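Local coordinates for malarial CLPB2 atpase/hsp101 protein (Plasmodium falciparum, PDB 4IRF) that is the N-terminal domain of a ClpB-type AAA+ chaperone that probably uses ATP hydrolysis to unfold and translocate cargo proteins in the parasitophorous vacuole, at residues Ser47-Thr52 with Asp113-Leu118. Sequence-based numbering, arbitrary orientation.
Sequences SDYGST and DVEHLL
Y49 lies against V114 and E115 where the first turns of helices 48-56 and 114-121 meet inside the mostly helical Clp N-terminal domain. The short helical segments cross at -67°, with their axes 10.8 Å apart.

The polar link is one hydrogen bond. Y49 OH donates to E115 OE2 at 2.5 Å, a very short distance. The carboxylate oxygen sits at the hydroxyl edge of the ring, and the ring and carboxylate planes are turned 75° from each other. E115 reaches this edge because its chain bends at chi2 (85°), which brings the carboxylate back toward the tyrosine. K148 of helix 138-151 forms a salt bridge with E115 OE1 and another with D113 OD2. R15 of helix 14-29 also pairs with D113 OD2. D113 OD2 thus has two basic partners and E115 OE1 one, which would favour the charged form of both acids.

The apolar part is the flank of the Y49 ring on V114. CD1 of Y49 lies 3.6 Å from CB of V114 and 3.7 Å from its CG2, an approach oblique to the ring. CG1 of V114 lies 4.3 Å from CA of G50 on the other helix. I19 and L44 pack on V114 from neighbouring helices.

Each helix start has its own internal bonds. S47 is an N-cap: its OG accepts from G50 N at 2.9 Å. The N-cap residue D113 makes no capping bond with its side chain. Its backbone N donates to H116 ND1, in the imidazole plane (3.0 Å). D113 OD1 lies over one face of the Y49 ring, displaced toward the rim, and accepts from V114 N at 2.6 Å.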
loop_
_atom_site.group_PDB
_atom_site.type_symbol
_atom_site.label_atom_id
_atom_site.label_comp_id
_atom_site.label_asym_id
_atom_site.label_seq_id
_atom_site.Cartn_x
_atom_site.Cartn_y
_atom_site.Cartn_z
ATOM N N SER A 47 -1.571 6.720 -6.521
ATOM C CA SER A 47 -0.578 6.611 -7.572
ATOM C C SER A 47 -1.186 6.287 -8.936
ATOM O O SER A 47 -2.333 5.801 -9.018
ATOM C CB SER A 47 0.425 5.504 -7.243
ATOM O OG SER A 47 -0.195 4.235 -7.272
ATOM N N ASP A 48 -0.403 6.517 -9.990
ATOM C CA ASP A 48 -0.839 6.169 -11.350
ATOM C C ASP A 48 -1.194 4.691 -11.449
ATOM O O ASP A 48 -2.279 4.319 -11.912
ATOM C CB ASP A 48 0.255 6.483 -12.371
ATOM C CG ASP A 48 0.295 7.957 -12.769
ATOM O OD1 ASP A 48 -0.636 8.721 -12.405
ATOM O OD2 ASP A 48 1.262 8.344 -13.462
ATOM N N TYR A 49 -0.272 3.839 -11.010
ATOM C CA TYR A 49 -0.442 2.406 -11.216
ATOM C C TYR A 49 -1.476 1.837 -10.257
ATOM O O TYR A 49 -2.325 1.015 -10.636
ATOM C CB TYR A 49 0.900 1.703 -11.042
ATOM C CG TYR A 49 0.886 0.255 -11.441
ATOM C CD1 TYR A 49 0.328 -0.709 -10.623
ATOM C CD2 TYR A 49 1.429 -0.151 -12.649
ATOM C CE1 TYR A 49 0.310 -2.033 -10.980
ATOM C CE2 TYR A 49 1.422 -1.487 -13.015
ATOM C CZ TYR A 49 0.855 -2.420 -12.177
ATOM O OH TYR A 49 0.839 -3.759 -12.517
ATOM N N GLY A 50 -1.378 2.235 -8.989
ATOM C CA GLY A 50 -2.334 1.797 -8.001
ATOM C C GLY A 50 -3.771 2.182 -8.333
ATOM O O GLY A 50 -4.693 1.393 -8.093
ATOM N N SER A 51 -3.977 3.390 -8.858
ATOM C CA SER A 51 -5.349 3.842 -9.129
ATOM C C SER A 51 -5.969 3.053 -10.276
ATOM O O SER A 51 -7.135 2.677 -10.236
ATOM C CB SER A 51 -5.390 5.350 -9.404
ATOM O OG SER A 51 -4.518 5.715 -10.461
ATOM N N THR A 52 -5.167 2.810 -11.299
ATOM C CA THR A 52 -5.570 1.937 -12.399
ATOM C C THR A 52 -5.862 0.509 -11.925
ATOM O O THR A 52 -6.833 -0.118 -12.351
ATOM C CB THR A 52 -4.478 1.891 -13.436
ATOM O OG1 THR A 52 -4.220 3.223 -13.895
ATOM C CG2 THR A 52 -4.874 0.992 -14.599
ATOM N N ASP A 113 6.462 -5.421 -7.105
ATOM C CA ASP A 113 5.600 -4.455 -7.790
ATOM C C ASP A 113 4.458 -4.030 -6.876
ATOM O O ASP A 113 4.324 -4.485 -5.739
ATOM C CB ASP A 113 5.053 -5.074 -9.102
ATOM C CG ASP A 113 4.727 -4.024 -10.160
ATOM O OD1 ASP A 113 4.413 -2.877 -9.800
ATOM O OD2 ASP A 113 4.781 -4.354 -11.365
ATOM N N VAL A 114 3.605 -3.155 -7.385
ATOM C CA VAL A 114 2.492 -2.637 -6.608
ATOM C C VAL A 114 1.522 -3.695 -6.105
ATOM O O VAL A 114 1.020 -3.577 -4.999
ATOM C CB VAL A 114 1.743 -1.537 -7.411
ATOM C CG1 VAL A 114 0.675 -0.903 -6.575
ATOM C CG2 VAL A 114 2.720 -0.477 -7.838
ATOM N N GLU A 115 1.247 -4.730 -6.911
ATOM C CA GLU A 115 0.329 -5.779 -6.466
ATOM C C GLU A 115 0.904 -6.525 -5.272
ATOM O O GLU A 115 0.157 -7.020 -4.426
ATOM C CB GLU A 115 0.110 -6.808 -7.576
ATOM C CG GLU A 115 -0.635 -6.250 -8.805
ATOM C CD GLU A 115 0.268 -5.559 -9.820
ATOM O OE1 GLU A 115 1.447 -5.236 -9.531
ATOM O OE2 GLU A 115 -0.231 -5.324 -10.957
ATOM N N HIS A 116 2.222 -6.665 -5.239
ATOM C CA HIS A 116 2.876 -7.395 -4.146
ATOM C C HIS A 116 2.829 -6.573 -2.861
ATOM O O HIS A 116 2.575 -7.109 -1.784
ATOM C CB HIS A 116 4.309 -7.746 -4.546
ATOM C CG HIS A 116 4.356 -8.519 -5.831
ATOM N ND1 HIS A 116 4.986 -8.042 -6.959
ATOM C CD2 HIS A 116 3.784 -9.696 -6.180
ATOM C CE1 HIS A 116 4.830 -8.917 -7.944
ATOM N NE2 HIS A 116 4.107 -9.926 -7.497
ATOM N N LEU A 117 3.004 -5.269 -3.009
ATOM C CA LEU A 117 2.843 -4.336 -1.909
ATOM C C LEU A 117 1.401 -4.383 -1.437
ATOM O O LEU A 117 1.124 -4.434 -0.219
ATOM C CB LEU A 117 3.267 -2.931 -2.360
ATOM C CG LEU A 117 3.275 -1.841 -1.322
ATOM C CD1 LEU A 117 4.170 -2.211 -0.133
ATOM C CD2 LEU A 117 3.778 -0.590 -1.983
ATOM N N LEU A 118 0.456 -4.438 -2.387
ATOM C CA LEU A 118 -0.951 -4.531 -2.020
ATOM C C LEU A 118 -1.196 -5.777 -1.156
ATOM O O LEU A 118 -1.874 -5.709 -0.117
ATOM C CB LEU A 118 -1.852 -4.504 -3.281
ATOM C CG LEU A 118 -3.349 -4.392 -2.982
ATOM C CD1 LEU A 118 -3.746 -2.964 -2.714
ATOM C CD2 LEU A 118 -4.142 -4.968 -4.144
#